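Local coordinates for protein YrdA (PDB 3TIO) that binds zinc ions at the subunit interfaces of a trimer and is a homologue of the gamma-class carbonic anhydrases, its own catalytic role being uncertain, at residues N58-S63 and D85-H90; V67-S72 and M93-T98; G114-D119 and N132-S137. The protein carries 1 engineered substitution. One frame throughout, in Å; residues are numbered along the deposited sequence.

Contact 1: residues N58-S63 and D85-H90. With ZN (zinc ion), chain I.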
ATOM      1  N   ASN A  58     -16.172   8.098  -3.093  1.00  9.38           N
ATOM      2  CA  ASN A  58     -15.176   8.099  -2.039  1.00  9.91           C
ATOM      3  C   ASN A  58     -13.912   7.359  -2.462  1.00  8.51           C
ATOM      4  O   ASN A  58     -13.971   6.334  -3.140  1.00  9.33           O
ATOM      5  CB  ASN A  58     -15.756   7.487  -0.752  1.00  9.70           C
ATOM      6  CG  ASN A  58     -16.247   6.060  -0.935  1.00 10.66           C
ATOM      7  OD1 ASN A  58     -15.469   5.107  -0.862  1.00 11.01           O
ATOM      8  ND2 ASN A  58     -17.545   5.905  -1.172  1.00 10.93           N
ATOM      9  N   ILE A  59     -12.769   7.928  -2.097  1.00  8.19           N
ATOM     10  CA  ILE A  59     -11.470   7.329  -2.381  1.00  9.31           C
ATOM     11  C   ILE A  59     -10.907   7.077  -0.987  1.00  7.45           C
ATOM     12  O   ILE A  59     -10.413   7.991  -0.325  1.00  8.52           O
ATOM     13  CB  ILE A  59     -10.543   8.291  -3.156  1.00  8.18           C
ATOM     14  CG1 ILE A  59     -11.227   8.756  -4.454  1.00  9.19           C
ATOM     15  CG2 ILE A  59      -9.223   7.593  -3.461  1.00  9.82           C
ATOM     16  CD1 ILE A  59     -11.684   7.627  -5.371  1.00  8.86           C
ATOM     17  N   GLN A  60     -10.996   5.826  -0.546  1.00  8.20           N
ATOM     18  CA  GLN A  60     -10.572   5.465   0.800  1.00  7.15           C
ATOM     19  C   GLN A  60      -9.075   5.422   1.101  1.00  8.00           C
ATOM     20  O   GLN A  60      -8.239   5.372   0.195  1.00  8.36           O
ATOM     21  CB  GLN A  60     -11.261   4.159   1.195  1.00  8.33           C
ATOM     22  CG  GLN A  60     -12.772   4.350   1.310  1.00  9.21           C
ATOM     23  CD  GLN A  60     -13.507   3.076   1.642  1.00 12.12           C
ATOM     24  OE1 GLN A  60     -13.197   2.411   2.626  1.00 14.58           O
ATOM     25  NE2 GLN A  60     -14.497   2.731   0.827  1.00 11.47           N
ATOM     26  N   ASP A  61      -8.778   5.450   2.400  1.00  7.85           N
ATOM     27  CA  ASP A  61      -7.424   5.489   2.952  1.00  7.51           C
ATOM     28  C   ASP A  61      -6.376   4.639   2.253  1.00  7.08           C
ATOM     29  O   ASP A  61      -6.577   3.450   2.033  1.00  7.74           O
ATOM     30  CB  ASP A  61      -7.432   5.065   4.431  1.00  8.89           C
ATOM     31  CG  ASP A  61      -8.654   5.542   5.183  1.00  9.34           C
ATOM     32  OD1 ASP A  61      -9.777   5.171   4.784  1.00 11.53           O
ATOM     33  OD2 ASP A  61      -8.487   6.270   6.186  1.00 11.40           O
ATOM     34  N   GLY A  62      -5.245   5.261   1.929  1.00  7.92           N
ATOM     35  CA  GLY A  62      -4.144   4.540   1.315  1.00  7.05           C
ATOM     36  C   GLY A  62      -4.233   4.213  -0.159  1.00  8.21           C
ATOM     37  O   GLY A  62      -3.371   3.506  -0.683  1.00  8.67           O
ATOM     38  N   SER A  63      -5.264   4.707  -0.836  1.00  7.91           N
ATOM     39  CA  SER A  63      -5.401   4.434  -2.259  1.00  7.33           C
ATOM     40  C   SER A  63      -4.369   5.230  -3.051  1.00  6.96           C
ATOM     41  O   SER A  63      -3.872   6.252  -2.578  1.00  7.57           O
ATOM     42  CB  SER A  63      -6.812   4.785  -2.735  1.00  8.15           C
ATOM     43  OG  SER A  63      -7.759   3.875  -2.203  1.00  9.53           O
ATOM     44  N   ASP A  85     -21.117   8.004  -7.301  1.00 12.50           N
ATOM     45  CA  ASP A  85     -21.522   7.013  -6.308  1.00 12.60           C
ATOM     46  C   ASP A  85     -20.620   5.780  -6.327  1.00 11.09           C
ATOM     47  O   ASP A  85     -21.081   4.650  -6.156  1.00 13.03           O
ATOM     48  CB  ASP A  85     -22.976   6.600  -6.544  1.00 14.59           C
ATOM     49  CG  ASP A  85     -23.945   7.754  -6.379  1.00 17.86           C
ATOM     50  OD1 ASP A  85     -24.818   7.928  -7.254  1.00 19.98           O
ATOM     51  OD2 ASP A  85     -23.836   8.485  -5.373  1.00 18.82           O
ATOM     52  N   VAL A  86     -19.330   6.009  -6.539  1.00 11.15           N
ATOM     53  CA  VAL A  86     -18.361   4.922  -6.568  1.00  9.81           C
ATOM     54  C   VAL A  86     -17.656   4.831  -5.223  1.00  9.87           C
ATOM     55  O   VAL A  86     -17.300   5.847  -4.628  1.00 10.31           O
ATOM     56  CB  VAL A  86     -17.300   5.137  -7.669  1.00 10.29           C
ATOM     57  CG1 VAL A  86     -16.177   4.107  -7.532  1.00 11.09           C
ATOM     58  CG2 VAL A  86     -17.949   5.021  -9.036  1.00 10.01           C
ATOM     59  N   THR A  87     -17.478   3.605  -4.749  1.00  9.83           N
ATOM     60  CA  THR A  87     -16.795   3.356  -3.490  1.00  9.42           C
ATOM     61  C   THR A  87     -15.451   2.707  -3.804  1.00  8.16           C
ATOM     62  O   THR A  87     -15.395   1.548  -4.211  1.00  9.72           O
ATOM     63  CB  THR A  87     -17.625   2.422  -2.583  1.00  9.82           C
ATOM     64  OG1 THR A  87     -18.828   3.096  -2.187  1.00 12.31           O
ATOM     65  CG2 THR A  87     -16.834   2.033  -1.335  1.00 11.77           C
ATOM     66  N   VAL A  88     -14.375   3.470  -3.653  1.00  8.81           N
ATOM     67  CA  VAL A  88     -13.037   2.945  -3.896  1.00  9.10           C
ATOM     68  C   VAL A  88     -12.463   2.584  -2.531  1.00  7.99           C
ATOM     69  O   VAL A  88     -12.134   3.459  -1.728  1.00  8.85           O
ATOM     70  CB  VAL A  88     -12.149   3.986  -4.602  1.00  9.15           C
ATOM     71  CG1 VAL A  88     -10.733   3.443  -4.777  1.00 10.51           C
ATOM     72  CG2 VAL A  88     -12.753   4.332  -5.961  1.00  9.36           C
ATOM     73  N   GLY A  89     -12.368   1.279  -2.284  1.00  9.15           N
ATOM     74  CA  GLY A  89     -11.887   0.768  -1.010  1.00  7.91           C
ATOM     75  C   GLY A  89     -10.492   1.171  -0.573  1.00  7.60           C
ATOM     76  O   GLY A  89      -9.714   1.721  -1.347  1.00  9.35           O
ATOM     77  N   HIS A  90     -10.177   0.890   0.689  1.00  8.05           N
ATOM     78  CA  HIS A  90      -8.862   1.222   1.229  1.00  7.53           C
ATOM     79  C   HIS A  90      -7.761   0.567   0.412  1.00  6.46           C
ATOM     80  O   HIS A  90      -7.920  -0.552  -0.081  1.00  7.07           O
ATOM     81  CB  HIS A  90      -8.706   0.703   2.659  1.00  8.21           C
ATOM     82  CG  HIS A  90      -9.804   1.106   3.590  1.00  8.34           C
ATOM     83  ND1 HIS A  90      -9.945   2.387   4.072  1.00  8.15           N
ATOM     84  CD2 HIS A  90     -10.784   0.375   4.168  1.00  9.31           C
ATOM     85  CE1 HIS A  90     -10.963   2.428   4.914  1.00  9.22           C
ATOM     86  NE2 HIS A  90     -11.488   1.220   4.989  1.00  8.94           N
TER
HETATM   87 ZN    ZN I 185     -13.014   0.632   6.249  1.00 11.48          ZN
HETATM   88  O   HOH W   1     -12.911  -0.242   1.935  1.00 14.87           O
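Asn58 lies beside Thr87 in parallel strand pairing, its backbone N bonding to Val86 O at 2.9 Å and its O receiving the N-H of Val88. Its side chain stands between its own backbone N and carbonyl carbon (chi1 59°), which leaves the amide across Thr87: ND2 donates within the amide plane to Thr87 OG1, a long bond of 3.3 Å but fairly straight, and that hydroxyl also pairs with Ser163 of the C-terminal helix. OD1 takes an N-H from Gln60 NE2, so the Gln60 amide holds the Asn58 amide in place on the face it shares with Thr87. Ile59 points to the other face of the sheet, where CD1 lies alongside Val88 CG2 at 3.5 Å. Gln60 continues the ladder through its N to Val88 O, while its extended side chain slants across toward His90. Its OE1 sits 3.1 Å above one face of the His90 ring, toward the rim, with amide and ring planes 85° apart; a water that donates to OE1 also accepts from His90 N. Asp61 runs side by side with His90 and brings OD1 to the ring edge in plane, but the bond from ND1 is weak, bent to 118° at the hydrogen. The stronger partner of this carboxylate is Arg45 of the second subunit. The chain then turns through a type II beta turn, Gln60 O accepting from both Ser63 N and Ser63 OG. With ND1 facing Asp61, NE2 of His90 is left to bind the zinc ion at 2.1 Å, the other three ligands being His66, His69 and His95 of the second subunit. Stacked parallel rungs of a left-handed beta-helix, carrying a histidine to a zinc shared between subunits, are characteristic of the gamma-class carbonic anhydrase fold.

Contact 2: residues V67-S72 and M93-T98. With ZN (zinc ion), chain G.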
ATOM      1  N   VAL A  67      -2.593   8.020 -13.744  1.00 11.74           N
ATOM      2  CA  VAL A  67      -3.019   7.934 -15.131  1.00 13.01           C
ATOM      3  C   VAL A  67      -2.071   7.051 -15.929  1.00 12.39           C
ATOM      4  O   VAL A  67      -0.998   6.681 -15.450  1.00 13.71           O
ATOM      5  CB  VAL A  67      -3.040   9.336 -15.762  1.00 13.22           C
ATOM      6  CG1 VAL A  67      -4.046  10.215 -15.037  1.00 14.61           C
ATOM      7  CG2 VAL A  67      -1.656   9.959 -15.676  1.00 13.68           C
ATOM      8  N   THR A  68      -2.474   6.705 -17.147  1.00 15.17           N
ATOM      9  CA  THR A  68      -1.638   5.884 -18.008  1.00 16.76           C
ATOM     10  C   THR A  68      -0.450   6.741 -18.430  1.00 16.18           C
ATOM     11  O   THR A  68      -0.615   7.893 -18.835  1.00 17.35           O
ATOM     12  CB  THR A  68      -2.415   5.414 -19.254  1.00 18.21           C
ATOM     13  OG1 THR A  68      -3.442   4.497 -18.853  1.00 19.00           O
ATOM     14  CG2 THR A  68      -1.488   4.721 -20.240  1.00 17.94           C
ATOM     15  N   HIS A  69       0.745   6.173 -18.322  1.00 16.41           N
ATOM     16  CA  HIS A  69       1.971   6.886 -18.664  1.00 17.59           C
ATOM     17  C   HIS A  69       2.111   7.129 -20.158  1.00 20.56           C
ATOM     18  O   HIS A  69       1.447   6.488 -20.972  1.00 20.68           O
ATOM     19  CB  HIS A  69       3.191   6.099 -18.182  1.00 15.67           C
ATOM     20  CG  HIS A  69       3.169   5.775 -16.721  1.00 15.23           C
ATOM     21  ND1 HIS A  69       4.185   5.084 -16.100  1.00 15.33           N
ATOM     22  CD2 HIS A  69       2.254   6.044 -15.759  1.00 14.25           C
ATOM     23  CE1 HIS A  69       3.901   4.940 -14.818  1.00 14.16           C
ATOM     24  NE2 HIS A  69       2.734   5.515 -14.587  1.00 11.87           N
ATOM     25  N   LYS A  70       2.986   8.064 -20.511  1.00 21.96           N
ATOM     26  CA  LYS A  70       3.237   8.372 -21.911  1.00 25.19           C
ATOM     27  C   LYS A  70       4.068   7.223 -22.463  1.00 26.63           C
ATOM     28  O   LYS A  70       4.972   6.725 -21.791  1.00 25.48           O
ATOM     29  CB  LYS A  70       4.004   9.690 -22.034  1.00 25.66           C
ATOM     30  CG  LYS A  70       3.263  10.881 -21.450  1.00 29.14           C
ATOM     31  CD  LYS A  70       4.093  12.154 -21.517  1.00 30.84           C
ATOM     32  CE  LYS A  70       4.397  12.553 -22.950  1.00 32.91           C
ATOM     33  NZ  LYS A  70       5.158  13.830 -23.006  1.00 35.12           N
ATOM     34  N   SER A  71       3.753   6.792 -23.679  1.00 28.79           N
ATOM     35  CA  SER A  71       4.480   5.697 -24.305  1.00 31.21           C
ATOM     36  C   SER A  71       4.257   5.693 -25.810  1.00 33.34           C
ATOM     37  O   SER A  71       3.506   6.511 -26.340  1.00 34.14           O
ATOM     38  CB  SER A  71       4.019   4.360 -23.726  1.00 31.14           C
ATOM     39  OG  SER A  71       2.667   4.104 -24.062  1.00 30.53           O
ATOM     40  N   SER A  72       4.914   4.759 -26.491  1.00 35.51           N
ATOM     41  CA  SER A  72       4.785   4.635 -27.935  1.00 37.27           C
ATOM     42  C   SER A  72       3.360   4.228 -28.293  1.00 37.74           C
ATOM     43  O   SER A  72       2.946   4.325 -29.449  1.00 39.34           O
ATOM     44  CB  SER A  72       5.767   3.587 -28.462  1.00 37.94           C
ATOM     45  OG  SER A  72       7.107   3.955 -28.179  1.00 39.90           O
ATOM     46  N   MET A  93      -5.474   0.484  -5.851  1.00  7.47           N
ATOM     47  CA  MET A  93      -4.567   1.020  -6.859  1.00  8.18           C
ATOM     48  C   MET A  93      -5.358   1.146  -8.156  1.00  8.90           C
ATOM     49  O   MET A  93      -5.794   0.137  -8.706  1.00  9.90           O
ATOM     50  CB  MET A  93      -3.402   0.047  -7.058  1.00 11.05           C
ATOM     51  CG  MET A  93      -2.445   0.372  -8.196  1.00 13.53           C
ATOM     52  SD  MET A  93      -1.125   1.481  -7.720  1.00 19.48           S
ATOM     53  CE  MET A  93      -1.482   2.883  -8.807  1.00 18.73           C
ATOM     54  N   LEU A  94      -5.571   2.375  -8.621  1.00  7.50           N
ATOM     55  CA  LEU A  94      -6.292   2.604  -9.872  1.00  8.47           C
ATOM     56  C   LEU A  94      -5.296   3.208 -10.844  1.00  8.30           C
ATOM     57  O   LEU A  94      -4.655   4.217 -10.545  1.00 10.49           O
ATOM     58  CB  LEU A  94      -7.462   3.563  -9.666  1.00  9.05           C
ATOM     59  CG  LEU A  94      -8.529   3.130  -8.660  1.00  9.00           C
ATOM     60  CD1 LEU A  94      -9.623   4.183  -8.617  1.00 10.84           C
ATOM     61  CD2 LEU A  94      -9.109   1.769  -9.043  1.00  9.69           C
ATOM     62  N   HIS A  95      -5.170   2.599 -12.015  1.00  8.82           N
ATOM     63  CA  HIS A  95      -4.201   3.083 -12.972  1.00  8.23           C
ATOM     64  C   HIS A  95      -4.710   3.217 -14.398  1.00  9.54           C
ATOM     65  O   HIS A  95      -4.781   2.235 -15.130  1.00 10.59           O
ATOM     66  CB  HIS A  95      -2.982   2.166 -12.946  1.00 10.81           C
ATOM     67  CG  HIS A  95      -1.716   2.854 -13.325  1.00  9.63           C
ATOM     68  ND1 HIS A  95      -1.253   2.905 -14.622  1.00 10.50           N
ATOM     69  CD2 HIS A  95      -0.854   3.588 -12.586  1.00  9.43           C
ATOM     70  CE1 HIS A  95      -0.160   3.646 -14.666  1.00 10.10           C
ATOM     71  NE2 HIS A  95       0.101   4.072 -13.444  1.00  9.44           N
ATOM     72  N   GLY A  96      -5.058   4.442 -14.782  1.00 10.99           N
ATOM     73  CA  GLY A  96      -5.527   4.702 -16.134  1.00 11.64           C
ATOM     74  C   GLY A  96      -6.682   3.849 -16.612  1.00 11.74           C
ATOM     75  O   GLY A  96      -6.721   3.432 -17.771  1.00 13.26           O
ATOM     76  N   CYS A  97      -7.629   3.590 -15.723  1.00 10.78           N
ATOM     77  CA  CYS A  97      -8.795   2.796 -16.077  1.00 11.33           C
ATOM     78  C   CYS A  97     -10.036   3.675 -16.118  1.00 12.40           C
ATOM     79  O   CYS A  97      -9.965   4.885 -15.880  1.00 12.41           O
ATOM     80  CB  CYS A  97      -8.990   1.666 -15.066  1.00 13.12           C
ATOM     81  SG  CYS A  97      -9.029   2.217 -13.351  1.00 14.28           S
ATOM     82  N   THR A  98     -11.170   3.058 -16.436  1.00 12.00           N
ATOM     83  CA  THR A  98     -12.441   3.764 -16.500  1.00 12.26           C
ATOM     84  C   THR A  98     -13.429   3.014 -15.624  1.00 11.93           C
ATOM     85  O   THR A  98     -13.637   1.816 -15.804  1.00 12.92           O
ATOM     86  CB  THR A  98     -12.998   3.807 -17.935  1.00 14.30           C
ATOM     87  OG1 THR A  98     -12.084   4.514 -18.782  1.00 16.73           O
ATOM     88  CG2 THR A  98     -14.353   4.506 -17.959  1.00 15.34           C
TER
HETATM   89 ZN    ZN G   1       1.547   5.407 -12.886  1.00 11.15          ZN
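His69 brings the NE2 corner of its imidazole up to the edge of the His95 ring, in the plane of that ring, and the two NE2 atoms come within 3.2 Å because one zinc ion holds both. The bonds to the metal are 2.1 Å from His69 NE2 and 2.0 Å from His95 NE2. The side chains cross at about a right angle, with ring planes 66° apart. His95 reaches the site with CG anti to its backbone N (chi1 -152°), and the carbonyl of Val67 lies over one ring face, its O 3.2 Å from His95 CE1. The far nitrogen of the ring, ND1, has a weak hydrogen bond to Asp113, a second-shell carboxylate that also takes a hydrogen bond with Thr68 OG1 and probably helps fix the ring's rotation. Thr68 OG1 also rests at 3.4 Å against CA of Gly96, just past strand 93-95, where there is no side chain to get in the way. His66 of the same chain and His90 of the third subunit complete the metal site, and Trp170 of that subunit meets the His69 ring edge-to-face. The start of the loop after strand 64-66 passes beside the end of strand 93-95 before running away from it; strands 64-66 and 110-111 flank 93-95 as its parallel neighbours.

Contact 3: residues G114-D119 and N132-S137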
ATOM      1  N   GLY A 114      -6.489   0.762 -19.125  1.00 14.70           N
ATOM      2  CA  GLY A 114      -7.447   0.336 -20.128  1.00 14.79           C
ATOM      3  C   GLY A 114      -8.628  -0.456 -19.608  1.00 14.52           C
ATOM      4  O   GLY A 114      -9.578  -0.701 -20.353  1.00 15.70           O
ATOM      5  N   ALA A 115      -8.587  -0.865 -18.344  1.00 12.81           N
ATOM      6  CA  ALA A 115      -9.697  -1.626 -17.782  1.00 12.04           C
ATOM      7  C   ALA A 115     -10.949  -0.757 -17.796  1.00 12.75           C
ATOM      8  O   ALA A 115     -10.874   0.461 -17.625  1.00 13.30           O
ATOM      9  CB  ALA A 115      -9.377  -2.067 -16.359  1.00 14.80           C
ATOM     10  N   ILE A 116     -12.095  -1.390 -18.014  1.00 13.19           N
ATOM     11  CA  ILE A 116     -13.368  -0.686 -18.057  1.00 13.67           C
ATOM     12  C   ILE A 116     -14.367  -1.395 -17.161  1.00 13.27           C
ATOM     13  O   ILE A 116     -14.703  -2.553 -17.396  1.00 13.79           O
ATOM     14  CB  ILE A 116     -13.952  -0.659 -19.487  1.00 15.78           C
ATOM     15  CG1 ILE A 116     -12.968   0.014 -20.444  1.00 16.11           C
ATOM     16  CG2 ILE A 116     -15.291   0.065 -19.486  1.00 15.97           C
ATOM     17  CD1 ILE A 116     -13.433   0.023 -21.890  1.00 19.62           C
ATOM     18  N   VAL A 117     -14.835  -0.704 -16.128  1.00 12.31           N
ATOM     19  CA  VAL A 117     -15.807  -1.286 -15.218  1.00 13.74           C
ATOM     20  C   VAL A 117     -17.152  -0.601 -15.438  1.00 13.72           C
ATOM     21  O   VAL A 117     -17.289   0.599 -15.216  1.00 14.34           O
ATOM     22  CB  VAL A 117     -15.376  -1.111 -13.748  1.00 13.33           C
ATOM     23  CG1 VAL A 117     -16.350  -1.846 -12.828  1.00 14.36           C
ATOM     24  CG2 VAL A 117     -13.958  -1.638 -13.559  1.00 13.89           C
ATOM     25  N   GLU A 118     -18.142  -1.368 -15.885  1.00 14.63           N
ATOM     26  CA  GLU A 118     -19.468  -0.817 -16.135  1.00 14.54           C
ATOM     27  C   GLU A 118     -20.199  -0.529 -14.825  1.00 15.19           C
ATOM     28  O   GLU A 118     -19.701  -0.839 -13.745  1.00 13.81           O
ATOM     29  CB  GLU A 118     -20.278  -1.786 -17.000  1.00 15.92           C
ATOM     30  CG  GLU A 118     -19.513  -2.268 -18.227  1.00 19.34           C
ATOM     31  CD  GLU A 118     -20.379  -3.015 -19.222  1.00 19.93           C
ATOM     32  OE1 GLU A 118     -21.366  -3.656 -18.803  1.00 21.21           O
ATOM     33  OE2 GLU A 118     -20.057  -2.969 -20.428  1.00 22.91           O
ATOM     34  N   ASP A 119     -21.389   0.056 -14.923  1.00 14.87           N
ATOM     35  CA  ASP A 119     -22.161   0.404 -13.734  1.00 15.39           C
ATOM     36  C   ASP A 119     -22.638  -0.801 -12.931  1.00 13.88           C
ATOM     37  O   ASP A 119     -22.751  -1.909 -13.451  1.00 15.07           O
ATOM     38  CB  ASP A 119     -23.384   1.250 -14.113  1.00 16.69           C
ATOM     39  CG  ASP A 119     -23.059   2.347 -15.107  1.00 18.83           C
ATOM     40  OD1 ASP A 119     -22.014   3.008 -14.959  1.00 17.62           O
ATOM     41  OD2 ASP A 119     -23.868   2.556 -16.038  1.00 22.93           O
ATOM     42  N   ASN A 132      -7.043  -3.487 -20.029  1.00 16.20           N
ATOM     43  CA  ASN A 132      -8.099  -3.554 -21.033  1.00 17.02           C
ATOM     44  C   ASN A 132      -9.245  -4.521 -20.770  1.00 16.86           C
ATOM     45  O   ASN A 132     -10.055  -4.765 -21.664  1.00 18.52           O
ATOM     46  CB  ASN A 132      -7.492  -3.868 -22.400  1.00 19.52           C
ATOM     47  CG  ASN A 132      -6.482  -2.829 -22.837  1.00 21.26           C
ATOM     48  OD1 ASN A 132      -6.786  -1.639 -22.896  1.00 23.88           O
ATOM     49  ND2 ASN A 132      -5.271  -3.274 -23.148  1.00 23.60           N
ATOM     50  N   LYS A 133      -9.336  -5.080 -19.568  1.00 15.21           N
ATOM     51  CA  LYS A 133     -10.436  -5.998 -19.297  1.00 16.79           C
ATOM     52  C   LYS A 133     -11.720  -5.225 -19.004  1.00 16.95           C
ATOM     53  O   LYS A 133     -11.711  -4.249 -18.252  1.00 16.33           O
ATOM     54  CB  LYS A 133     -10.113  -6.922 -18.118  1.00 17.84           C
ATOM     55  CG  LYS A 133     -11.207  -7.961 -17.863  1.00 21.57           C
ATOM     56  CD  LYS A 133     -10.795  -8.993 -16.827  1.00 23.19           C
ATOM     57  CE  LYS A 133     -11.896 -10.028 -16.617  1.00 25.51           C
ATOM     58  NZ  LYS A 133     -12.206 -10.792 -17.861  1.00 25.45           N
ATOM     59  N   ARG A 134     -12.820  -5.658 -19.611  1.00 16.15           N
ATOM     60  CA  ARG A 134     -14.111  -5.017 -19.401  1.00 15.73           C
ATOM     61  C   ARG A 134     -14.938  -5.847 -18.423  1.00 15.93           C
ATOM     62  O   ARG A 134     -15.091  -7.057 -18.598  1.00 17.16           O
ATOM     63  CB  ARG A 134     -14.864  -4.882 -20.733  1.00 17.08           C
ATOM     64  CG  ARG A 134     -16.309  -4.403 -20.591  1.00 18.69           C
ATOM     65  CD  ARG A 134     -17.014  -4.347 -21.939  1.00 19.92           C
ATOM     66  NE  ARG A 134     -16.574  -3.213 -22.747  1.00 21.84           N
ATOM     67  CZ  ARG A 134     -16.984  -1.961 -22.567  1.00 23.98           C
ATOM     68  NH1 ARG A 134     -17.852  -1.674 -21.607  1.00 26.05           N
ATOM     69  NH2 ARG A 134     -16.527  -0.993 -23.349  1.00 24.96           N
ATOM     70  N   LEU A 135     -15.460  -5.196 -17.388  1.00 14.72           N
ATOM     71  CA  LEU A 135     -16.281  -5.881 -16.398  1.00 15.99           C
ATOM     72  C   LEU A 135     -17.746  -5.542 -16.645  1.00 16.29           C
ATOM     73  O   LEU A 135     -18.160  -4.386 -16.528  1.00 15.72           O
ATOM     74  CB  LEU A 135     -15.870  -5.476 -14.977  1.00 14.30           C
ATOM     75  CG  LEU A 135     -14.390  -5.662 -14.618  1.00 16.31           C
ATOM     76  CD1 LEU A 135     -14.223  -5.560 -13.106  1.00 15.52           C
ATOM     77  CD2 LEU A 135     -13.886  -7.009 -15.112  1.00 17.22           C
ATOM     78  N   GLU A 136     -18.515  -6.566 -16.996  1.00 17.85           N
ATOM     79  CA  GLU A 136     -19.934  -6.431 -17.297  1.00 20.03           C
ATOM     80  C   GLU A 136     -20.785  -5.967 -16.121  1.00 18.09           C
ATOM     81  O   GLU A 136     -20.645  -6.452 -14.999  1.00 16.60           O
ATOM     82  CB  GLU A 136     -20.466  -7.763 -17.825  1.00 22.83           C
ATOM     83  CG  GLU A 136     -19.823  -8.196 -19.132  1.00 28.53           C
ATOM     84  CD  GLU A 136     -20.055  -9.662 -19.439  1.00 31.89           C
ATOM     85  OE1 GLU A 136     -21.221 -10.105 -19.383  1.00 32.87           O
ATOM     86  OE2 GLU A 136     -19.069 -10.368 -19.740  1.00 34.67           O
ATOM     87  N   SER A 137     -21.683  -5.031 -16.409  1.00 16.56           N
ATOM     88  CA  SER A 137     -22.584  -4.464 -15.418  1.00 17.67           C
ATOM     89  C   SER A 137     -23.442  -5.502 -14.697  1.00 16.49           C
ATOM     90  O   SER A 137     -23.887  -6.485 -15.293  1.00 17.29           O
ATOM     91  CB  SER A 137     -23.495  -3.435 -16.093  1.00 18.61           C
ATOM     92  OG  SER A 137     -24.459  -2.933 -15.190  1.00 18.88           O
TER
HETATM   93  O   HOH W   2      -9.895  -0.326 -23.019  1.00 36.25           O
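Glu118 reaches across to the neighbouring rung with both carboxylate oxygens engaged. OE1 accepts the N-H of Ser137 at 2.8 Å, while OE2 forms a salt bridge with NH1 of Arg134, also at 2.8 Å, using its anti lone pair; the carboxylate and guanidinium planes are turned 68° apart. Arg134 bends at chi3 (-74°), which carries its guanidinium back so that one face lies over Ile116 CD1. Between the strands the peptide groups pair in parallel: Ile116 N with Lys133 O, Leu135 N with Ile116 O at 2.7 Å, and Glu118 N with Leu135 O. Ser137 OG donates to Asp119 O at 2.6 Å from well above the carbonyl plane; the carboxylate of Asp119 instead accepts from Asn101 N through OD1. At the other end Gly114 O receives a water at 2.7 Å, and the same water reaches Asn132 OD1 weakly. On the opposite face from Ile116 and Arg134, Val117 CG2 and Leu135 CD1 lie side by side at 4.0 Å. Parallel strands paired through successive coils, with Val117 and Leu135 buried on the inner face and Ile116 and Arg134 on the outer one, are the hallmark of the hexapeptide-repeat left-handed beta-helix.

From the N terminus, segment 58-63 opens contact 1 and 67-72 opens contact 2 before either has closed. Contact 1 closes at 85-90 and contact 2 at 93-98, so the two cross: each closes a loop of about twenty residues; the first holds strands 64-66 and 80-82, the second 80-82 and 87-88. They touch through Val88 CG1 and Leu94 CD1, 4.1 Å apart. Contact 3 follows in series, closing the shorter loop from 114-119 to 132-137. Its strand 116-117 lies next to strand 98-99, at the end of contact 2, with probable hydrogen bonds from Thr98 N to Ala115 O and from Val117 N to Thr98 O. Contact 1 gives one ligand to a zinc ion between subunits and contact 2 gives two.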